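PDB 4M70: Rx protein from Solanum tuberosum, which probably acts as an NB-LRR disease-resistance receptor that triggers plant defence, including the hypersensitive response, and is represented here by its N-terminal coiled-coil domain. Local coordinates for residues T16-T24 with E70-F81; L55-V65 with C106-T117. One frame throughout, in Å; residues are numbered along the deposited sequence.

Contact 1 of 2, residues T16-T24 with E70-F81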
loop_
_atom_site.group_PDB
_atom_site.type_symbol
_atom_site.label_atom_id
_atom_site.label_comp_id
_atom_site.label_asym_id
_atom_site.label_seq_id
_atom_site.Cartn_x
_atom_site.Cartn_y
_atom_site.Cartn_z
ATOM N N THR A 16 -7.613 3.207 -7.131
ATOM C CA THR A 16 -7.651 1.747 -7.121
ATOM C C THR A 16 -8.165 1.223 -5.786
ATOM O O THR A 16 -8.975 0.290 -5.726
ATOM C CB THR A 16 -6.253 1.157 -7.401
ATOM O OG1 THR A 16 -5.832 1.526 -8.720
ATOM C CG2 THR A 16 -6.264 -0.362 -7.272
ATOM N N ILE A 17 -7.707 1.858 -4.713
ATOM C CA ILE A 17 -8.147 1.498 -3.376
ATOM C C ILE A 17 -9.648 1.719 -3.233
ATOM O O ILE A 17 -10.356 0.854 -2.716
ATOM C CB ILE A 17 -7.371 2.278 -2.300
ATOM C CG1 ILE A 17 -5.978 1.673 -2.118
ATOM C CG2 ILE A 17 -8.115 2.258 -0.976
ATOM C CD1 ILE A 17 -5.060 2.502 -1.249
ATOM N N HIS A 18 -10.144 2.861 -3.703
ATOM C CA HIS A 18 -11.589 3.086 -3.667
ATOM C C HIS A 18 -12.383 2.072 -4.507
ATOM O O HIS A 18 -13.467 1.641 -4.091
ATOM C CB HIS A 18 -11.941 4.526 -4.044
ATOM C CG HIS A 18 -12.034 5.440 -2.859
ATOM N ND1 HIS A 18 -12.362 6.775 -2.967
ATOM C CD2 HIS A 18 -11.834 5.207 -1.541
ATOM C CE1 HIS A 18 -12.366 7.322 -1.763
ATOM N NE2 HIS A 18 -12.047 6.394 -0.881
ATOM N N GLN A 19 -11.863 1.697 -5.678
ATOM C CA GLN A 19 -12.513 0.663 -6.489
ATOM C C GLN A 19 -12.590 -0.667 -5.732
ATOM O O GLN A 19 -13.625 -1.358 -5.748
ATOM C CB GLN A 19 -11.790 0.484 -7.825
ATOM C CG GLN A 19 -11.942 1.668 -8.777
ATOM C CD GLN A 19 -11.103 1.522 -10.035
ATOM O OE1 GLN A 19 -10.066 0.854 -10.032
ATOM N NE2 GLN A 19 -11.552 2.140 -11.120
ATOM N N SER A 20 -11.491 -1.012 -5.063
ATOM C CA SER A 20 -11.449 -2.215 -4.243
ATOM C C SER A 20 -12.455 -2.120 -3.101
ATOM O O SER A 20 -13.085 -3.109 -2.759
ATOM C CB SER A 20 -10.043 -2.455 -3.691
ATOM O OG SER A 20 -9.987 -3.648 -2.921
ATOM N N MET A 21 -12.596 -0.934 -2.513
ATOM C CA MET A 21 -13.557 -0.732 -1.426
ATOM C C MET A 21 -14.980 -0.953 -1.914
ATOM O O MET A 21 -15.776 -1.625 -1.259
ATOM C CB MET A 21 -13.434 0.666 -0.810
ATOM C CG MET A 21 -12.208 0.865 0.065
ATOM S SD MET A 21 -11.969 2.569 0.627
ATOM C CE MET A 21 -13.472 2.847 1.577
ATOM N N GLU A 22 -15.286 -0.381 -3.075
ATOM C CA GLU A 22 -16.601 -0.536 -3.679
ATOM C C GLU A 22 -16.913 -1.999 -3.954
ATOM O O GLU A 22 -18.038 -2.453 -3.738
ATOM C CB GLU A 22 -16.694 0.262 -4.978
ATOM C CG GLU A 22 -16.705 1.769 -4.793
ATOM C CD GLU A 22 -16.872 2.512 -6.105
ATOM O OE1 GLU A 22 -17.257 1.873 -7.111
ATOM O OE2 GLU A 22 -16.607 3.733 -6.134
ATOM N N LEU A 23 -15.917 -2.742 -4.431
ATOM C CA LEU A 23 -16.156 -4.142 -4.765
ATOM C C LEU A 23 -16.206 -5.070 -3.551
ATOM O O LEU A 23 -17.065 -5.950 -3.464
ATOM C CB LEU A 23 -15.106 -4.654 -5.748
ATOM C CG LEU A 23 -15.416 -6.088 -6.172
ATOM C CD1 LEU A 23 -16.774 -6.139 -6.876
ATOM C CD2 LEU A 23 -14.315 -6.674 -7.046
ATOM N N THR A 24 -15.292 -4.855 -2.614
ATOM C CA THR A 24 -15.056 -5.791 -1.523
ATOM C C THR A 24 -15.741 -5.365 -0.231
ATOM O O THR A 24 -16.068 -6.204 0.607
ATOM C CB THR A 24 -13.543 -5.942 -1.239
ATOM O OG1 THR A 24 -13.028 -4.716 -0.702
ATOM C CG2 THR A 24 -12.790 -6.291 -2.518
ATOM N N GLU A 70 -0.897 -1.408 -7.024
ATOM C CA GLU A 70 -2.144 -1.318 -7.773
ATOM C C GLU A 70 -2.502 -2.655 -8.378
ATOM O O GLU A 70 -3.635 -3.132 -8.240
ATOM C CB GLU A 70 -2.011 -0.313 -8.904
ATOM C CG GLU A 70 -2.737 0.976 -8.694
ATOM C CD GLU A 70 -2.807 1.771 -9.963
ATOM O OE1 GLU A 70 -2.065 1.439 -10.910
ATOM O OE2 GLU A 70 -3.611 2.718 -10.018
ATOM N N ASP A 71 -1.519 -3.261 -9.036
ATOM C CA ASP A 71 -1.732 -4.556 -9.670
ATOM C C ASP A 71 -2.165 -5.614 -8.657
ATOM O O ASP A 71 -3.113 -6.380 -8.897
ATOM C CB ASP A 71 -0.466 -5.006 -10.398
ATOM C CG ASP A 71 -0.159 -4.158 -11.619
ATOM O OD1 ASP A 71 -1.074 -3.474 -12.120
ATOM O OD2 ASP A 71 1.007 -4.163 -12.061
ATOM N N MET A 72 -1.490 -5.631 -7.510
ATOM C CA MET A 72 -1.805 -6.602 -6.458
ATOM C C MET A 72 -3.199 -6.422 -5.841
ATOM O O MET A 72 -3.923 -7.399 -5.611
ATOM C CB MET A 72 -0.727 -6.570 -5.375
ATOM C CG MET A 72 0.594 -7.211 -5.817
ATOM S SD MET A 72 1.905 -6.982 -4.593
ATOM C CE MET A 72 3.212 -8.003 -5.276
ATOM N N VAL A 73 -3.571 -5.174 -5.573
ATOM C CA VAL A 73 -4.890 -4.873 -5.033
ATOM C C VAL A 73 -5.986 -5.247 -6.038
ATOM O O VAL A 73 -7.011 -5.825 -5.664
ATOM C CB VAL A 73 -5.010 -3.385 -4.613
ATOM C CG1 VAL A 73 -6.458 -3.016 -4.317
ATOM C CG2 VAL A 73 -4.117 -3.093 -3.405
ATOM N N ASP A 74 -5.763 -4.919 -7.310
ATOM C CA ASP A 74 -6.698 -5.296 -8.371
ATOM C C ASP A 74 -6.898 -6.816 -8.408
ATOM O O ASP A 74 -8.037 -7.322 -8.440
ATOM C CB ASP A 74 -6.197 -4.805 -9.730
ATOM C CG ASP A 74 -6.519 -3.346 -9.974
ATOM O OD1 ASP A 74 -7.413 -2.814 -9.283
ATOM O OD2 ASP A 74 -5.883 -2.737 -10.865
ATOM N N SER A 75 -5.777 -7.536 -8.390
ATOM C CA SER A 75 -5.795 -8.992 -8.483
ATOM C C SER A 75 -6.507 -9.642 -7.302
ATOM O O SER A 75 -7.380 -10.501 -7.475
ATOM C CB SER A 75 -4.366 -9.528 -8.589
ATOM O OG SER A 75 -4.357 -10.930 -8.807
ATOM N N GLU A 76 -6.158 -9.200 -6.097
ATOM C CA GLU A 76 -6.734 -9.777 -4.894
ATOM C C GLU A 76 -8.204 -9.411 -4.721
ATOM O O GLU A 76 -8.985 -10.201 -4.192
ATOM C CB GLU A 76 -5.901 -9.389 -3.670
ATOM C CG GLU A 76 -4.482 -9.951 -3.714
ATOM C CD GLU A 76 -4.433 -11.469 -3.627
ATOM O OE1 GLU A 76 -5.444 -12.091 -3.241
ATOM O OE2 GLU A 76 -3.369 -12.045 -3.940
ATOM N N SER A 77 -8.582 -8.225 -5.183
ATOM C CA SER A 77 -9.986 -7.838 -5.191
ATOM C C SER A 77 -10.757 -8.753 -6.141
ATOM O O SER A 77 -11.897 -9.157 -5.848
ATOM C CB SER A 77 -10.147 -6.369 -5.581
ATOM O OG SER A 77 -9.508 -5.524 -4.634
ATOM N N ARG A 78 -10.146 -9.064 -7.287
ATOM C CA ARG A 78 -10.734 -10.056 -8.181
ATOM C C ARG A 78 -10.889 -11.395 -7.460
ATOM O O ARG A 78 -11.899 -12.083 -7.629
ATOM C CB ARG A 78 -9.907 -10.228 -9.459
ATOM C CG ARG A 78 -10.071 -9.105 -10.476
ATOM C CD ARG A 78 -9.500 -9.495 -11.838
ATOM N NE ARG A 78 -8.046 -9.657 -11.823
ATOM C CZ ARG A 78 -7.183 -8.662 -12.014
ATOM N NH1 ARG A 78 -7.623 -7.427 -12.231
ATOM N NH2 ARG A 78 -5.881 -8.897 -11.988
ATOM N N ASN A 79 -9.904 -11.754 -6.641
ATOM C CA ASN A 79 -10.003 -12.981 -5.851
ATOM C C ASN A 79 -11.141 -12.935 -4.825
ATOM O O ASN A 79 -11.758 -13.963 -4.539
ATOM C CB ASN A 79 -8.666 -13.320 -5.185
ATOM C CG ASN A 79 -7.612 -13.771 -6.187
ATOM O OD1 ASN A 79 -7.931 -14.159 -7.309
ATOM N ND2 ASN A 79 -6.347 -13.719 -5.783
ATOM N N VAL A 80 -11.428 -11.747 -4.292
ATOM C CA VAL A 80 -12.577 -11.550 -3.403
ATOM C C VAL A 80 -13.882 -11.769 -4.170
ATOM O O VAL A 80 -14.810 -12.408 -3.667
ATOM C CB VAL A 80 -12.592 -10.138 -2.750
ATOM C CG1 VAL A 80 -13.976 -9.807 -2.194
ATOM C CG2 VAL A 80 -11.546 -10.032 -1.650
ATOM N N PHE A 81 -13.950 -11.237 -5.387
ATOM C CA PHE A 81 -15.143 -11.419 -6.213
ATOM C C PHE A 81 -15.397 -12.895 -6.490
ATOM O O PHE A 81 -16.541 -13.348 -6.494
ATOM C CB PHE A 81 -15.015 -10.650 -7.530
ATOM C CG PHE A 81 -16.206 -10.798 -8.442
ATOM C CD1 PHE A 81 -16.204 -11.753 -9.450
ATOM C CD2 PHE A 81 -17.317 -9.977 -8.304
ATOM C CE1 PHE A 81 -17.293 -11.897 -10.300
ATOM C CE2 PHE A 81 -18.414 -10.117 -9.152
ATOM C CZ PHE A 81 -18.398 -11.078 -10.149
#
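Glu-70 and Thr-16 meet first along helix 56-81, where the extended Glu-70 side chain runs roughly perpendicular to that of Thr-16. OE2 of Glu-70 lies near OG1 of Thr-16, but a bond between them is doubtful: the hydroxyl proton can also go to Ser-12 O, and OE2 is insecurely placed. One turn on, Val-73 directs CG1 at the partner helix and packs it 3.7 Å from Ser-20 CB. CG1 gets there by standing opposite the backbone N (chi1 169°). Beside it, Asp-74 brings OD1 to 3.4 Å from Thr-16 CG2, so the methyl lies against a carboxylate oxygen.

Ser-77 is the polar centre. Its OG receives a hydrogen bond from Ser-20 OG (2.6 Å) and passes its own proton to Val-73 O (OG to O 2.7 Å), a relay that ends on the backbone of helix 56-81, one turn earlier. Ser-77 N and OG reach that carbonyl from opposite faces. Ser-20 CA and Ser-77 CA lie 5.9 Å apart, a close approach consistent with two small side chains meeting there. Further on, Val-80 CG1 meets Thr-24 CG2 at 3.7 Å, the side chains crossing almost perpendicularly. Thr-24 OG1 turns back to its own helix, 2.6 Å from Ser-20 O. Phe-81 closes the row at the exposed margin, with Leu-23 CD2 4.1 Å from its CB.

The two segments run nearly parallel (8° between axes), joining the first and third helices of the four-helix bundle; Ile-96 of helix 86-119 also touches Ser-77. The buried hydroxyls have acceptors within reach: Thr-24 bonds to a carbonyl of its own helix, Thr-16 has Ser-12 O nearby, and Ser-20 sends its proton across. The Ser-20 to Ser-77 bond thus adds a directional link to an interface made largely of van der Waals contacts.

Contact 2 of 2, residues L55-V65 with C106-T117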
loop_
_atom_site.group_PDB
_atom_site.type_symbol
_atom_site.label_atom_id
_atom_site.label_comp_id
_atom_site.label_asym_id
_atom_site.label_seq_id
_atom_site.Cartn_x
_atom_site.Cartn_y
_atom_site.Cartn_z
ATOM N N LEU A 55 16.606 12.707 -6.202
ATOM C CA LEU A 55 15.165 12.802 -5.995
ATOM C C LEU A 55 14.403 12.052 -7.084
ATOM O O LEU A 55 13.371 11.432 -6.819
ATOM C CB LEU A 55 14.726 14.268 -5.969
ATOM C CG LEU A 55 14.896 15.030 -4.653
ATOM C CD1 LEU A 55 14.474 16.480 -4.823
ATOM C CD2 LEU A 55 14.087 14.367 -3.549
ATOM N N THR A 56 14.909 12.124 -8.311
ATOM C CA THR A 56 14.294 11.425 -9.434
ATOM C C THR A 56 14.287 9.931 -9.129
ATOM O O THR A 56 13.338 9.219 -9.456
ATOM C CB THR A 56 15.000 11.734 -10.775
ATOM O OG1 THR A 56 14.740 13.094 -11.150
ATOM C CG2 THR A 56 14.490 10.821 -11.879
ATOM N N ILE A 57 15.349 9.473 -8.474
ATOM C CA ILE A 57 15.451 8.085 -8.048
ATOM C C ILE A 57 14.321 7.748 -7.079
ATOM O O ILE A 57 13.655 6.719 -7.229
ATOM C CB ILE A 57 16.821 7.802 -7.398
ATOM C CG1 ILE A 57 17.938 7.999 -8.428
ATOM C CG2 ILE A 57 16.877 6.389 -6.851
ATOM C CD1 ILE A 57 19.339 7.943 -7.850
ATOM N N LEU A 58 14.086 8.629 -6.109
ATOM C CA LEU A 58 12.983 8.441 -5.170
ATOM C C LEU A 58 11.640 8.406 -5.894
ATOM O O LEU A 58 10.757 7.621 -5.541
ATOM C CB LEU A 58 12.970 9.554 -4.118
ATOM C CG LEU A 58 14.188 9.696 -3.205
ATOM C CD1 LEU A 58 14.041 10.911 -2.316
ATOM C CD2 LEU A 58 14.361 8.448 -2.366
ATOM N N GLU A 59 11.490 9.256 -6.905
ATOM C CA GLU A 59 10.251 9.306 -7.671
ATOM C C GLU A 59 10.038 7.988 -8.414
ATOM O O GLU A 59 8.914 7.496 -8.508
ATOM C CB GLU A 59 10.239 10.504 -8.621
ATOM C CG GLU A 59 8.917 10.682 -9.344
ATOM C CD GLU A 59 8.744 12.078 -9.895
ATOM O OE1 GLU A 59 7.588 12.485 -10.144
ATOM O OE2 GLU A 59 9.762 12.781 -10.053
ATOM N N VAL A 60 11.120 7.430 -8.951
ATOM C CA VAL A 60 11.069 6.117 -9.587
ATOM C C VAL A 60 10.593 5.081 -8.571
ATOM O O VAL A 60 9.705 4.266 -8.861
ATOM C CB VAL A 60 12.452 5.701 -10.150
ATOM C CG1 VAL A 60 12.450 4.237 -10.578
ATOM C CG2 VAL A 60 12.844 6.592 -11.318
ATOM N N GLU A 61 11.167 5.141 -7.372
ATOM C CA GLU A 61 10.798 4.223 -6.294
ATOM C C GLU A 61 9.296 4.278 -5.967
ATOM O O GLU A 61 8.611 3.242 -5.936
ATOM C CB GLU A 61 11.630 4.529 -5.036
ATOM C CG GLU A 61 13.144 4.469 -5.263
ATOM C CD GLU A 61 13.951 4.946 -4.064
ATOM O OE1 GLU A 61 13.345 5.412 -3.073
ATOM O OE2 GLU A 61 15.199 4.883 -4.130
ATOM N N ILE A 62 8.785 5.494 -5.772
ATOM C CA ILE A 62 7.372 5.696 -5.473
ATOM C C ILE A 62 6.468 5.230 -6.609
ATOM O O ILE A 62 5.466 4.543 -6.381
ATOM C CB ILE A 62 7.061 7.176 -5.157
ATOM C CG1 ILE A 62 7.711 7.601 -3.838
ATOM C CG2 ILE A 62 5.565 7.401 -5.065
ATOM C CD1 ILE A 62 7.468 9.061 -3.477
ATOM N N VAL A 63 6.823 5.610 -7.831
ATOM C CA VAL A 63 6.042 5.232 -9.002
ATOM C C VAL A 63 5.904 3.722 -9.162
ATOM O O VAL A 63 4.780 3.198 -9.255
ATOM C CB VAL A 63 6.635 5.852 -10.290
ATOM C CG1 VAL A 63 6.112 5.145 -11.539
ATOM C CG2 VAL A 63 6.333 7.336 -10.344
ATOM N N GLU A 64 7.036 3.020 -9.174
ATOM C CA GLU A 64 6.982 1.574 -9.367
ATOM C C GLU A 64 6.270 0.895 -8.196
ATOM O O GLU A 64 5.445 -0.001 -8.414
ATOM C CB GLU A 64 8.361 0.973 -9.658
ATOM C CG GLU A 64 8.236 -0.480 -10.120
ATOM C CD GLU A 64 9.495 -1.042 -10.762
ATOM O OE1 GLU A 64 10.523 -0.331 -10.818
ATOM O OE2 GLU A 64 9.434 -2.193 -11.252
ATOM N N VAL A 65 6.597 1.294 -6.965
ATOM C CA VAL A 65 5.922 0.716 -5.799
ATOM C C VAL A 65 4.398 0.880 -5.881
ATOM O O VAL A 65 3.642 -0.076 -5.659
ATOM C CB VAL A 65 6.442 1.316 -4.467
ATOM C CG1 VAL A 65 5.496 0.999 -3.318
ATOM C CG2 VAL A 65 7.847 0.813 -4.163
ATOM N N CYS A 106 6.591 1.723 2.622
ATOM C CA CYS A 106 7.586 2.120 1.626
ATOM C C CYS A 106 7.435 3.572 1.162
ATOM O O CYS A 106 8.409 4.333 1.144
ATOM C CB CYS A 106 7.549 1.181 0.420
ATOM S SG CYS A 106 8.226 -0.451 0.752
ATOM N N ILE A 107 6.211 3.954 0.804
ATOM C CA ILE A 107 5.940 5.310 0.334
ATOM C C ILE A 107 6.172 6.356 1.424
ATOM O O ILE A 107 6.702 7.429 1.147
ATOM C CB ILE A 107 4.511 5.435 -0.249
ATOM C CG1 ILE A 107 4.378 4.565 -1.502
ATOM C CG2 ILE A 107 4.188 6.877 -0.607
ATOM C CD1 ILE A 107 2.997 4.600 -2.127
ATOM N N ASP A 108 5.799 6.037 2.661
ATOM C CA ASP A 108 6.050 6.947 3.776
ATOM C C ASP A 108 7.551 7.179 3.946
ATOM O O ASP A 108 8.013 8.330 4.033
ATOM C CB ASP A 108 5.439 6.407 5.072
ATOM C CG ASP A 108 5.726 7.296 6.271
ATOM O OD1 ASP A 108 5.106 8.374 6.386
ATOM O OD2 ASP A 108 6.568 6.909 7.108
ATOM N N SER A 109 8.311 6.085 3.952
ATOM C CA SER A 109 9.764 6.171 4.067
ATOM C C SER A 109 10.379 7.013 2.945
ATOM O O SER A 109 11.196 7.917 3.193
ATOM C CB SER A 109 10.365 4.763 4.072
ATOM O OG SER A 109 11.775 4.803 3.971
ATOM N N THR A 110 9.950 6.739 1.716
ATOM C CA THR A 110 10.486 7.439 0.557
ATOM C C THR A 110 10.138 8.925 0.581
ATOM O O THR A 110 10.951 9.759 0.199
ATOM C CB THR A 110 10.000 6.814 -0.768
ATOM O OG1 THR A 110 10.281 5.407 -0.769
ATOM C CG2 THR A 110 10.698 7.468 -1.953
ATOM N N VAL A 111 8.933 9.255 1.031
ATOM C CA VAL A 111 8.507 10.652 1.088
ATOM C C VAL A 111 9.260 11.422 2.175
ATOM O O VAL A 111 9.596 12.598 1.994
ATOM C CB VAL A 111 6.975 10.770 1.289
ATOM C CG1 VAL A 111 6.580 12.184 1.681
ATOM C CG2 VAL A 111 6.243 10.367 0.018
ATOM N N LYS A 112 9.545 10.760 3.295
ATOM C CA LYS A 112 10.351 11.394 4.341
ATOM C C LYS A 112 11.784 11.654 3.862
ATOM O O LYS A 112 12.345 12.743 4.071
ATOM C CB LYS A 112 10.339 10.549 5.616
ATOM C CG LYS A 112 9.023 10.643 6.380
ATOM C CD LYS A 112 8.947 9.634 7.516
ATOM C CE LYS A 112 7.616 9.739 8.233
ATOM N NZ LYS A 112 7.412 8.627 9.203
ATOM N N GLN A 113 12.354 10.665 3.179
ATOM C CA GLN A 113 13.665 10.842 2.560
ATOM C C GLN A 113 13.622 11.976 1.533
ATOM O O GLN A 113 14.578 12.738 1.380
ATOM C CB GLN A 113 14.153 9.539 1.921
ATOM C CG GLN A 113 15.544 9.638 1.307
ATOM C CD GLN A 113 16.032 8.318 0.740
ATOM O OE1 GLN A 113 15.352 7.296 0.841
ATOM N NE2 GLN A 113 17.215 8.334 0.138
ATOM N N TRP A 114 12.501 12.060 0.826
ATOM C CA TRP A 114 12.251 13.095 -0.166
ATOM C C TRP A 114 12.325 14.461 0.505
ATOM O O TRP A 114 12.877 15.402 -0.058
ATOM C CB TRP A 114 10.876 12.875 -0.804
ATOM C CG TRP A 114 10.535 13.808 -1.929
ATOM C CD1 TRP A 114 10.175 15.119 -1.833
ATOM C CD2 TRP A 114 10.503 13.483 -3.327
ATOM N NE1 TRP A 114 9.930 15.635 -3.085
ATOM C CE2 TRP A 114 10.123 14.648 -4.020
ATOM C CE3 TRP A 114 10.762 12.318 -4.059
ATOM C CZ2 TRP A 114 9.999 14.686 -5.412
ATOM C CZ3 TRP A 114 10.637 12.357 -5.441
ATOM C CH2 TRP A 114 10.260 13.531 -6.101
ATOM N N MET A 115 11.741 14.571 1.695
ATOM C CA MET A 115 11.785 15.818 2.456
ATOM C C MET A 115 13.214 16.167 2.881
ATOM O O MET A 115 13.657 17.325 2.774
ATOM C CB MET A 115 10.882 15.733 3.682
ATOM C CG MET A 115 10.106 16.998 3.958
ATOM S SD MET A 115 8.372 16.784 3.537
ATOM C CE MET A 115 7.959 15.386 4.583
ATOM N N ALA A 116 13.935 15.153 3.351
ATOM C CA ALA A 116 15.314 15.343 3.795
ATOM C C ALA A 116 16.186 15.845 2.650
ATOM O O ALA A 116 17.047 16.705 2.840
ATOM C CB ALA A 116 15.871 14.056 4.377
ATOM N N THR A 117 15.950 15.302 1.460
ATOM C CA THR A 117 16.683 15.697 0.263
ATOM C C THR A 117 16.229 17.091 -0.162
ATOM O O THR A 117 17.012 17.881 -0.692
ATOM C CB THR A 117 16.484 14.691 -0.887
ATOM O OG1 THR A 117 16.693 13.356 -0.404
ATOM C CG2 THR A 117 17.456 14.977 -2.029
#
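Gln-113 O is gripped by two donors of Thr-117, the backbone N (2.9 Å) and OG1 (2.8 Å), which arrive from opposite faces of its carbonyl plane. With the hydroxyl turned to its own helix, Thr-117 offers carbon to Leu-55: CG2 lies 3.7 Å from Leu-55 CG, the two side chains lying alongside one another and pointing in opposite directions. This is an antiparallel helix pair of the four-helix bundle, with axes 164° apart and no hydrogen bond between the segments.

Trp-114 supplies the broadest surface, its ring swung to helix 56-81 with CG opposite the backbone N (chi1 -175°). Leu-55 CD2 sits over one ring face in a CH-pi contact, 19° off the normal of the five-membered ring. Leu-58 and Glu-59 meet the indole at its edge: Leu-58 CB is 3.5 Å from Trp-114 CE3, and Glu-59 N lies in the ring plane. The Glu-59 carboxylate stands almost perpendicular to the indole, while its OE1 accepts from Ala-6 N of helix 4-24.

Leu-58 is a knob in a hole formed by Thr-110, Gln-113, Trp-114 and Thr-117. Its CD2 branch reaches the Gln-113 amide. Further along, Ile-62 CG1 packs 3.5 Å from Thr-110 CG2, and its CD1 extends to Val-111 CG2 at 3.9 Å.

Helix 56-81 takes part in both contacts: its C-terminal half pairs with helix 4-24 in contact 1, its N-terminal half with helix 86-119 in contact 2. The contact centres are 24 Å apart and lie on opposite sides of the chain's centre; their nearest atoms come to about 5 Å without touching. Their segments alternate, so the two pairings cross along the sequence. Their chemistry differs: a serine-to-serine bond crosses contact 1, whereas contact 2 has no hydrogen bond between its segments and rests mainly on apolar packing. Met-72 of segment 70-81, and Val-65 and Cys-106 of contact 2, each pack on an aromatic side chain from the chain of another protein.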